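Local coordinates for 4-hydroxyphenylpyruvate dioxygenase (Pseudomonas putida, PDB 5HMQ), which catalyses the metal-dependent dehydration of 3-dehydroshikimate to protocatechuate, a shared step of quinate and shikimate degradation, at residues G584-H588 against Y609-G613; P237-E241 against S262-E267; E324-R329 against D425-D431; A137-G141 against V204-S208. All blocks are in the same frame, centred on the assembly; numbering follows the deposited sequence.

Interaction 1. Residues G584-H588 against Y609-G613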
# COMPACT_ATOMS: atom_id res chain seq x y z
N GLY C 584 -36.64 12.80 12.04
CA GLY C 584 -36.37 11.40 11.82
C GLY C 584 -35.51 10.81 12.92
O GLY C 584 -34.63 11.47 13.47
N GLU C 585 -35.76 9.54 13.24
CA GLU C 585 -35.09 8.88 14.34
C GLU C 585 -34.55 7.53 13.89
O GLU C 585 -35.11 6.88 13.01
CB GLU C 585 -36.02 8.69 15.54
CG GLU C 585 -36.42 9.98 16.23
CD GLU C 585 -37.35 9.73 17.39
OE1 GLU C 585 -38.46 9.20 17.16
OE2 GLU C 585 -36.98 10.07 18.53
N LEU C 586 -33.46 7.11 14.53
CA LEU C 586 -32.85 5.82 14.28
C LEU C 586 -32.75 5.04 15.58
O LEU C 586 -32.30 5.57 16.60
CB LEU C 586 -31.45 5.97 13.66
CG LEU C 586 -30.70 4.67 13.37
CD1 LEU C 586 -31.40 3.89 12.27
CD2 LEU C 586 -29.25 4.94 13.02
N PHE C 587 -33.17 3.78 15.54
CA PHE C 587 -33.00 2.83 16.63
C PHE C 587 -32.24 1.64 16.09
O PHE C 587 -32.71 0.97 15.16
CB PHE C 587 -34.35 2.39 17.21
CG PHE C 587 -35.26 3.53 17.56
CD1 PHE C 587 -35.11 4.21 18.75
CD2 PHE C 587 -36.28 3.91 16.69
CE1 PHE C 587 -35.96 5.26 19.08
CE2 PHE C 587 -37.12 4.96 17.02
CZ PHE C 587 -36.96 5.63 18.21
N HIS C 588 -31.06 1.38 16.64
CA HIS C 588 -30.22 0.31 16.11
C HIS C 588 -29.42 -0.33 17.23
O HIS C 588 -29.13 0.31 18.25
CB HIS C 588 -29.30 0.83 15.00
CG HIS C 588 -28.38 1.93 15.42
ND1 HIS C 588 -27.07 2.02 14.98
CD2 HIS C 588 -28.57 3.00 16.23
CE1 HIS C 588 -26.50 3.09 15.50
NE2 HIS C 588 -27.39 3.70 16.26
N TYR C 609 -35.55 9.05 8.65
CA TYR C 609 -34.14 9.08 9.00
C TYR C 609 -33.32 8.38 7.92
O TYR C 609 -33.66 7.27 7.49
CB TYR C 609 -33.91 8.41 10.36
CG TYR C 609 -32.48 8.48 10.83
CD1 TYR C 609 -31.55 7.52 10.46
CD2 TYR C 609 -32.04 9.52 11.65
CE1 TYR C 609 -30.24 7.58 10.88
CE2 TYR C 609 -30.73 9.59 12.07
CZ TYR C 609 -29.83 8.62 11.69
OH TYR C 609 -28.52 8.67 12.11
N ALA C 610 -32.24 9.03 7.48
CA ALA C 610 -31.48 8.56 6.33
C ALA C 610 -30.01 8.26 6.61
O ALA C 610 -29.34 7.72 5.73
CB ALA C 610 -31.55 9.59 5.19
N GLY C 611 -29.50 8.58 7.80
CA GLY C 611 -28.10 8.37 8.10
C GLY C 611 -27.78 6.96 8.54
O GLY C 611 -28.54 6.01 8.32
N TYR C 612 -26.61 6.82 9.17
CA TYR C 612 -26.13 5.54 9.66
C TYR C 612 -25.95 5.50 11.17
O TYR C 612 -25.49 4.48 11.70
CB TYR C 612 -24.79 5.16 9.01
CG TYR C 612 -24.80 4.94 7.51
CD1 TYR C 612 -25.33 3.78 6.97
CD2 TYR C 612 -24.22 5.86 6.65
CE1 TYR C 612 -25.32 3.56 5.60
CE2 TYR C 612 -24.20 5.65 5.28
CZ TYR C 612 -24.76 4.50 4.77
OH TYR C 612 -24.75 4.28 3.40
N GLY C 613 -26.30 6.57 11.88
CA GLY C 613 -26.06 6.62 13.30
C GLY C 613 -24.58 6.66 13.64
O GLY C 613 -24.16 6.04 14.62

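Interaction 2. Residues P237-E241 against S262-E267. With MG (magnesium ion), chain K.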
# COMPACT_ATOMS: atom_id res chain seq x y z
N PRO C 237 -5.16 17.04 -26.12
CA PRO C 237 -4.95 15.96 -25.15
C PRO C 237 -5.73 16.19 -23.86
O PRO C 237 -5.88 17.32 -23.39
CB PRO C 237 -3.44 15.98 -24.91
CG PRO C 237 -2.86 16.70 -26.08
CD PRO C 237 -3.90 17.72 -26.47
N LEU C 238 -6.23 15.08 -23.30
CA LEU C 238 -6.86 15.06 -21.98
C LEU C 238 -6.03 14.17 -21.07
O LEU C 238 -5.93 12.96 -21.31
CB LEU C 238 -8.30 14.54 -22.06
CG LEU C 238 -9.04 14.45 -20.73
CD1 LEU C 238 -9.37 15.82 -20.18
CD2 LEU C 238 -10.27 13.57 -20.86
N SER C 239 -5.44 14.75 -20.03
CA SER C 239 -4.39 14.08 -19.29
C SER C 239 -4.70 14.04 -17.79
O SER C 239 -5.70 14.59 -17.32
CB SER C 239 -3.03 14.76 -19.51
OG SER C 239 -1.98 13.95 -19.03
N LEU C 240 -3.82 13.36 -17.07
CA LEU C 240 -3.92 13.14 -15.63
C LEU C 240 -2.59 13.50 -14.99
O LEU C 240 -1.54 13.08 -15.48
CB LEU C 240 -4.27 11.69 -15.31
CG LEU C 240 -5.60 11.16 -15.85
CD1 LEU C 240 -5.61 9.65 -15.78
CD2 LEU C 240 -6.75 11.74 -15.07
N GLU C 241 -2.63 14.25 -13.89
CA GLU C 241 -1.41 14.61 -13.17
C GLU C 241 -1.66 14.41 -11.68
O GLU C 241 -2.32 15.24 -11.04
CB GLU C 241 -0.96 16.04 -13.47
CG GLU C 241 0.42 16.36 -12.89
CD GLU C 241 0.77 17.83 -12.96
OE1 GLU C 241 -0.15 18.67 -12.85
OE2 GLU C 241 1.97 18.14 -13.11
N SER C 262 -10.68 6.24 -14.98
CA SER C 262 -11.19 7.51 -14.49
C SER C 262 -11.43 8.50 -15.62
O SER C 262 -12.36 9.32 -15.54
CB SER C 262 -10.22 8.11 -13.46
OG SER C 262 -9.11 8.71 -14.09
N LEU C 263 -10.62 8.45 -16.68
CA LEU C 263 -10.84 9.33 -17.82
C LEU C 263 -12.09 8.92 -18.59
O LEU C 263 -12.84 9.78 -19.07
CB LEU C 263 -9.62 9.33 -18.74
CG LEU C 263 -8.44 10.18 -18.26
CD1 LEU C 263 -7.28 10.12 -19.24
CD2 LEU C 263 -8.88 11.62 -18.03
N LEU C 264 -12.32 7.61 -18.74
CA LEU C 264 -13.55 7.14 -19.37
C LEU C 264 -14.77 7.60 -18.58
O LEU C 264 -15.75 8.07 -19.16
CB LEU C 264 -13.52 5.61 -19.49
CG LEU C 264 -12.40 5.03 -20.35
CD1 LEU C 264 -12.51 3.52 -20.43
CD2 LEU C 264 -12.36 5.66 -21.74
N TYR C 265 -14.72 7.46 -17.26
CA TYR C 265 -15.82 7.90 -16.41
C TYR C 265 -15.99 9.41 -16.47
O TYR C 265 -17.12 9.91 -16.50
CB TYR C 265 -15.59 7.43 -14.97
CG TYR C 265 -16.68 7.78 -13.99
CD1 TYR C 265 -17.95 7.22 -14.09
CD2 TYR C 265 -16.44 8.66 -12.95
CE1 TYR C 265 -18.94 7.54 -13.19
CE2 TYR C 265 -17.43 8.99 -12.04
CZ TYR C 265 -18.68 8.42 -12.16
OH TYR C 265 -19.66 8.74 -11.25
N LEU C 266 -14.88 10.15 -16.49
CA LEU C 266 -14.94 11.60 -16.61
C LEU C 266 -15.60 12.02 -17.91
O LEU C 266 -16.41 12.97 -17.93
CB LEU C 266 -13.54 12.20 -16.51
CG LEU C 266 -13.42 13.67 -16.90
CD1 LEU C 266 -14.26 14.55 -15.99
CD2 LEU C 266 -11.96 14.11 -16.88
N GLU C 267 -15.27 11.35 -19.01
CA GLU C 267 -15.84 11.72 -20.30
C GLU C 267 -17.36 11.53 -20.32
O GLU C 267 -18.09 12.40 -20.81
CB GLU C 267 -15.20 10.89 -21.42
CG GLU C 267 -13.78 11.31 -21.75
CD GLU C 267 -13.19 10.51 -22.89
OE1 GLU C 267 -13.95 9.80 -23.57
OE2 GLU C 267 -11.96 10.59 -23.10
MG MG K . -0.35 20.68 -13.35
O HOH W 1 1.53 20.58 -14.11
O HOH W 2 0.50 21.23 -11.64

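Interaction 3. Residues E324-R329 against D425-D431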
# COMPACT_ATOMS: atom_id res chain seq x y z
N GLU C 324 -33.80 -22.11 7.96
CA GLU C 324 -33.07 -22.99 7.05
C GLU C 324 -33.96 -23.27 5.84
O GLU C 324 -34.82 -24.15 5.88
CB GLU C 324 -32.69 -24.28 7.75
CG GLU C 324 -31.80 -24.10 8.97
CD GLU C 324 -31.27 -25.41 9.51
OE1 GLU C 324 -30.26 -25.90 8.96
OE2 GLU C 324 -31.86 -25.94 10.47
N ALA C 325 -33.74 -22.53 4.75
CA ALA C 325 -34.62 -22.66 3.60
C ALA C 325 -34.33 -23.90 2.77
O ALA C 325 -35.13 -24.23 1.89
CB ALA C 325 -34.51 -21.41 2.72
N GLY C 326 -33.25 -24.61 3.06
CA GLY C 326 -32.94 -25.82 2.31
C GLY C 326 -31.47 -25.96 1.95
O GLY C 326 -30.69 -25.02 2.07
N LYS C 327 -31.10 -27.16 1.51
CA LYS C 327 -29.72 -27.48 1.15
C LYS C 327 -29.61 -27.63 -0.36
O LYS C 327 -30.58 -27.99 -1.04
CB LYS C 327 -29.27 -28.77 1.84
CG LYS C 327 -27.82 -29.18 1.56
CD LYS C 327 -27.33 -30.22 2.55
CE LYS C 327 -25.96 -30.76 2.14
NZ LYS C 327 -25.58 -31.97 2.91
N HIS C 328 -28.43 -27.32 -0.88
CA HIS C 328 -28.14 -27.56 -2.29
C HIS C 328 -28.32 -29.04 -2.61
O HIS C 328 -28.10 -29.91 -1.77
CB HIS C 328 -26.71 -27.11 -2.61
CG HIS C 328 -26.44 -26.92 -4.07
ND1 HIS C 328 -25.99 -27.94 -4.89
CD2 HIS C 328 -26.54 -25.83 -4.86
CE1 HIS C 328 -25.84 -27.49 -6.11
NE2 HIS C 328 -26.16 -26.21 -6.13
N ARG C 329 -28.73 -29.32 -3.85
CA ARG C 329 -29.05 -30.70 -4.21
C ARG C 329 -27.81 -31.57 -4.32
O ARG C 329 -27.90 -32.79 -4.12
CB ARG C 329 -29.87 -30.74 -5.50
CG ARG C 329 -31.11 -29.88 -5.46
CD ARG C 329 -31.91 -29.98 -6.75
NE ARG C 329 -32.69 -28.77 -7.00
CZ ARG C 329 -33.95 -28.78 -7.41
NH1 ARG C 329 -34.59 -29.92 -7.59
NH2 ARG C 329 -34.59 -27.63 -7.62
N ASP C 425 -35.24 -22.42 -6.45
CA ASP C 425 -36.01 -23.62 -6.75
C ASP C 425 -35.28 -24.55 -7.70
O ASP C 425 -35.61 -25.74 -7.76
CB ASP C 425 -37.38 -23.27 -7.35
CG ASP C 425 -38.27 -22.51 -6.39
OD1 ASP C 425 -38.91 -23.16 -5.53
OD2 ASP C 425 -38.34 -21.27 -6.50
N THR C 426 -34.31 -24.05 -8.45
CA THR C 426 -33.62 -24.87 -9.44
C THR C 426 -32.44 -25.64 -8.85
O THR C 426 -32.26 -26.82 -9.16
CB THR C 426 -33.15 -24.01 -10.61
OG1 THR C 426 -32.53 -22.81 -10.11
CG2 THR C 426 -34.32 -23.63 -11.51
N ASP C 427 -31.62 -24.99 -8.02
CA ASP C 427 -30.41 -25.65 -7.52
C ASP C 427 -30.54 -26.16 -6.09
O ASP C 427 -29.69 -26.94 -5.66
CB ASP C 427 -29.22 -24.69 -7.58
CG ASP C 427 -29.23 -23.83 -8.83
OD1 ASP C 427 -28.95 -22.62 -8.71
OD2 ASP C 427 -29.43 -24.37 -9.94
N PHE C 428 -31.57 -25.76 -5.37
CA PHE C 428 -31.76 -26.15 -3.98
C PHE C 428 -32.99 -27.03 -3.84
O PHE C 428 -33.86 -27.08 -4.71
CB PHE C 428 -31.89 -24.93 -3.07
CG PHE C 428 -30.65 -24.08 -2.99
CD1 PHE C 428 -30.36 -23.15 -3.97
CD2 PHE C 428 -29.78 -24.21 -1.92
CE1 PHE C 428 -29.22 -22.37 -3.90
CE2 PHE C 428 -28.64 -23.44 -1.84
CZ PHE C 428 -28.36 -22.52 -2.83
N SER C 429 -33.07 -27.71 -2.70
CA SER C 429 -34.21 -28.55 -2.35
C SER C 429 -34.84 -27.85 -1.15
O SER C 429 -34.54 -28.14 0.01
CB SER C 429 -33.79 -29.98 -2.02
OG SER C 429 -33.68 -30.76 -3.20
N LEU C 430 -35.72 -26.91 -1.47
CA LEU C 430 -36.25 -25.98 -0.48
C LEU C 430 -37.26 -26.67 0.42
O LEU C 430 -38.14 -27.39 -0.06
CB LEU C 430 -36.88 -24.78 -1.20
CG LEU C 430 -35.90 -23.84 -1.92
CD1 LEU C 430 -36.64 -22.83 -2.76
CD2 LEU C 430 -35.02 -23.12 -0.93
N ASP C 431 -37.13 -26.44 1.72
CA ASP C 431 -38.08 -26.95 2.71
C ASP C 431 -39.22 -25.94 2.81
O ASP C 431 -39.08 -24.89 3.43
CB ASP C 431 -37.39 -27.17 4.05
CG ASP C 431 -38.30 -27.78 5.11
OD1 ASP C 431 -39.53 -27.84 4.90
OD2 ASP C 431 -37.78 -28.21 6.15

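Interaction 4. Residues A137-G141 against V204-S208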
# COMPACT_ATOMS: atom_id res chain seq x y z
N ALA C 137 -0.77 28.11 -14.46
CA ALA C 137 -0.75 28.82 -13.20
C ALA C 137 -0.74 27.82 -12.05
O ALA C 137 -1.62 26.97 -11.95
CB ALA C 137 -1.96 29.75 -13.07
N LEU C 138 0.28 27.91 -11.20
CA LEU C 138 0.25 27.21 -9.92
C LEU C 138 -0.63 27.98 -8.95
O LEU C 138 -0.60 29.21 -8.91
CB LEU C 138 1.66 27.06 -9.36
CG LEU C 138 2.65 26.30 -10.24
CD1 LEU C 138 4.04 26.29 -9.60
CD2 LEU C 138 2.17 24.89 -10.52
N ALA C 139 -1.44 27.25 -8.18
CA ALA C 139 -2.33 27.89 -7.22
C ALA C 139 -1.59 28.73 -6.20
O ALA C 139 -2.20 29.61 -5.57
CB ALA C 139 -3.19 26.84 -6.51
N TRP C 140 -0.29 28.50 -6.01
CA TRP C 140 0.54 29.28 -5.10
C TRP C 140 1.54 30.17 -5.84
O TRP C 140 2.57 30.54 -5.27
CB TRP C 140 1.27 28.35 -4.13
CG TRP C 140 2.03 27.26 -4.82
CD1 TRP C 140 3.34 27.30 -5.21
CD2 TRP C 140 1.53 25.98 -5.20
NE1 TRP C 140 3.69 26.11 -5.81
CE2 TRP C 140 2.59 25.29 -5.82
CE3 TRP C 140 0.29 25.34 -5.08
CZ2 TRP C 140 2.45 23.99 -6.31
CZ3 TRP C 140 0.15 24.06 -5.57
CH2 TRP C 140 1.23 23.39 -6.18
N GLY C 141 1.26 30.51 -7.09
CA GLY C 141 2.14 31.40 -7.83
C GLY C 141 2.25 32.76 -7.17
O GLY C 141 1.29 33.28 -6.59
N VAL C 204 -2.48 25.04 0.13
CA VAL C 204 -2.76 24.48 -1.19
C VAL C 204 -1.55 23.76 -1.76
O VAL C 204 -1.68 22.78 -2.50
CB VAL C 204 -3.28 25.59 -2.14
CG1 VAL C 204 -3.71 24.99 -3.46
CG2 VAL C 204 -4.44 26.32 -1.49
N LEU C 205 -0.34 24.20 -1.40
CA LEU C 205 0.87 23.53 -1.87
C LEU C 205 0.96 22.12 -1.30
O LEU C 205 1.24 21.16 -2.04
CB LEU C 205 2.10 24.35 -1.49
CG LEU C 205 3.45 23.68 -1.77
CD1 LEU C 205 3.96 23.96 -3.16
CD2 LEU C 205 4.47 24.12 -0.73
N GLU C 206 0.73 21.97 0.00
CA GLU C 206 0.74 20.64 0.60
C GLU C 206 -0.49 19.84 0.18
O GLU C 206 -0.41 18.62 0.02
CB GLU C 206 0.80 20.76 2.13
CG GLU C 206 1.91 21.67 2.65
CD GLU C 206 3.28 21.04 2.57
OE1 GLU C 206 3.37 19.80 2.45
OE2 GLU C 206 4.28 21.79 2.64
N TRP C 207 -1.63 20.52 0.00
CA TRP C 207 -2.83 19.88 -0.52
C TRP C 207 -2.57 19.26 -1.89
O TRP C 207 -2.99 18.12 -2.16
CB TRP C 207 -3.95 20.92 -0.59
CG TRP C 207 -5.32 20.42 -0.97
CD1 TRP C 207 -5.70 19.12 -1.15
CD2 TRP C 207 -6.48 21.22 -1.19
NE1 TRP C 207 -7.04 19.07 -1.49
CE2 TRP C 207 -7.53 20.35 -1.52
CE3 TRP C 207 -6.73 22.60 -1.16
CZ2 TRP C 207 -8.82 20.81 -1.81
CZ3 TRP C 207 -8.00 23.05 -1.44
CH2 TRP C 207 -9.03 22.16 -1.76
N SER C 208 -1.87 19.98 -2.77
CA SER C 208 -1.56 19.45 -4.09
C SER C 208 -0.51 18.35 -4.03
O SER C 208 -0.57 17.39 -4.80
CB SER C 208 -1.07 20.57 -5.01
OG SER C 208 -0.68 20.07 -6.27

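Interaction 1. Residues G584-H588 against Y609-G613
The imidazole of His-588 is gripped at both nitrogens, ND1 by the carboxylate of Glu-601 and NE2 by the side-chain amide of Asn-616, and between them its CE1 faces the turn of 609-613, 3.9 Å from Gly-613 O. Two such bonds should fix the rotation of the ring. Leu-586 covers one of its faces, CD2 lying over the ring centre. The same leucine carries the apolar part of the contact. Its CB sits over one face of the Tyr-609 ring, 3.5 Å from the ring centroid and 16° off the normal, a CH-pi contact. With CG anti to the backbone N (chi1 179°), the rest of the side chain runs along the phenol toward Gly-613: Leu-586 CD2 lies 3.5 Å from Tyr-609 CE1 and ends 3.6 Å from Gly-613 N. At its other end Tyr-609 lies against the strand backbone: CB is 3.3 Å from Glu-585 O, while Gly-584 O meets the ring edge near CD2. The two glycines allow this closeness, CA of Gly-584 coming within 4.3 Å of CA of Tyr-609, and Gly-613, at positive phi, lying against Leu-586 CD2 and His-588 CE1. No hydrogen bond joins the two segments directly. Tyr-612 turns away from the strand, and its ring meets His-445 edge-to-face. Since His-445 and Glu-601 bind magnesium together with His-523, strand and loop supply second-shell contacts to two of the three protein ligands, in the two-histidine, one-glutamate metal site of a vicinal-oxygen-chelate domain related to hydroxyphenylpyruvate dioxygenase.

Interaction 2. Residues P237-E241 against S262-E267
Leu-263 pushes its CD2 methyl between Leu-238 and Leu-240, and here the contact is tight. That methyl lies 3.7 Å from CD2 of Leu-238, whose side chain slides past it in the opposite direction, and 3.6 Å from CD2 of Leu-240, which meets Leu-263 tip to tip. Leu-238 has CG anti to its backbone N, and its CD2 passes alongside Leu-263 CD2; Leu-240 has CG anti to its carbonyl carbon (chi1 -61°), and its CD1 and CD2 meet CG and CD2 of Leu-263 end-on. Strand 238-240 is the eighth of the TIM barrel and helix 252-276 the one that follows it; the axes of 238-240 and 262-267 come within 10.1 Å, their directions 132° apart. Backbone bonds from Leu-238 and Leu-240 to Ser-6 and Ala-8 of the first strand, and to Gln-4 just before it, close the barrel. Toward Glu-267 the packing is looser. Leu-266 CD2 stays 4.4 Å from Leu-238 CD2, its side chain resting also on Met-222 and Leu-226. Glu-267 OE2 comes only to 4.1 Å of Leu-238 CD2; OE2 is in a salt bridge with Arg-5, and OE1 accepts from Phe-287 N. Tyr-265 takes the more open side of the helix and touches Lys-463 and Ser-464. Past the strand, Glu-241 binds the catalytic magnesium through OE1 at 2.1 Å, alongside Glu-136, Asp-167, Gln-193 and two waters. Glu-241 OE2 accepts a hydrogen bond of 2.7 Å from one metal-bound water and is also bonded to Gln-63 NE2, which together fix the rotation of the carboxylate.

Interaction 3. Residues E324-R329 against D425-D431
A short, weakly bonded edge strand, about 428-430, runs antiparallel to strand 323-328 at the rim of a mixed sheet, and Phe-428 opposes His-328 there as a non-hydrogen-bonded pair. Backbone bonds flank the pair: Ser-429 N gives to Lys-327 O at 3.0 Å, and Arg-329 N gives to Asp-427 O at 3.1 Å. Farther along, Asp-431 N reaches Ala-325 O at 3.0 Å. Leu-430 CA approaches the same oxygen in a CA-H...O contact. His-328 puts its edge to the face of Phe-428, ring centroids 5.4 Å apart and planes at 78°. Its own ring carries Asp-427 O over one face, 3.4 Å above the plane, while ND1 is bonded to the backbone N of Ser-330 and Lys-331. Asp-427 O, at the helix end, thus serves both the His-328 ring face and Arg-329 N. Arg-329 CG packs 3.3 Å from Asp-427 O and 3.5 Å from Ser-429 OG; the position of its guanidinium is doubtful. Ala-325 and Gly-326 lie against Leu-335 of strand 333-338 in a classic beta bulge, beside this antiparallel sheet edge of the hydroxyphenylpyruvate-dioxygenase-like domain.

Interaction 4. Residues A137-G141 against V204-S208
CH-pi packing leads: CD1 of Leu-205 sits over one face of the Trp-140 indole, 3.5 Å from the centroid of the five-membered ring and 24° off its normal. The two side chains cross at about a right angle. Trp-140 CG stands between its backbone N and carbonyl carbon (chi1 53°), which leaves the opposite face of the indole to CB of Leu-138. The ring of His-170 also meets the indole. Plain apolar contacts come next. Ala-139 CB meets Val-204 CG1 at 3.6 Å, and Trp-140 CZ3 reaches Ser-208 CB at 3.7 Å. Polar groups stand at the margin. Ser-208 OG lies in the plane of the indole at its edge, 3.8 Å from Trp-140 CH2, and accepts a hydrogen bond from Arg-212 NE; the Ser-208 side chain lies about 7 Å from the catalytic magnesium, which it does not bind. The type I turn from Leu-138 to Gly-141 is closed by Gly-141 N to Leu-138 O, and Ser-208 N to Val-204 O is a bond of the helix's first turn. Glu-206 faces away and forms a salt bridge with Arg-597 of the second subunit. With no hydrogen bond across the contact, the loop after strand 132-136 is held to the helix by dispersion and ring-face contacts.

From the N terminus the contacts follow in series, none nested or crossed. Interaction 4 closes first, joining the loop after the fifth barrel strand to helix 204-211 over 62 intervening residues. Interaction 2 then closes a 20-residue connection and seats the last barrel strand on its helix; the two lie in one TIM barrel, their centres about 21 Å apart, where interaction 2 holds a ligand of the catalytic metal and interaction 4 lies near it. Interaction 3 spans 95 residues and adds strand 428-430 to the edge of the nine-stranded sheet beside strand 323-328, away from the metal sites. Interaction 1 comes last, closing 20 residues beside the second magnesium; the centres of interactions 1 and 3 are about 36 Å apart.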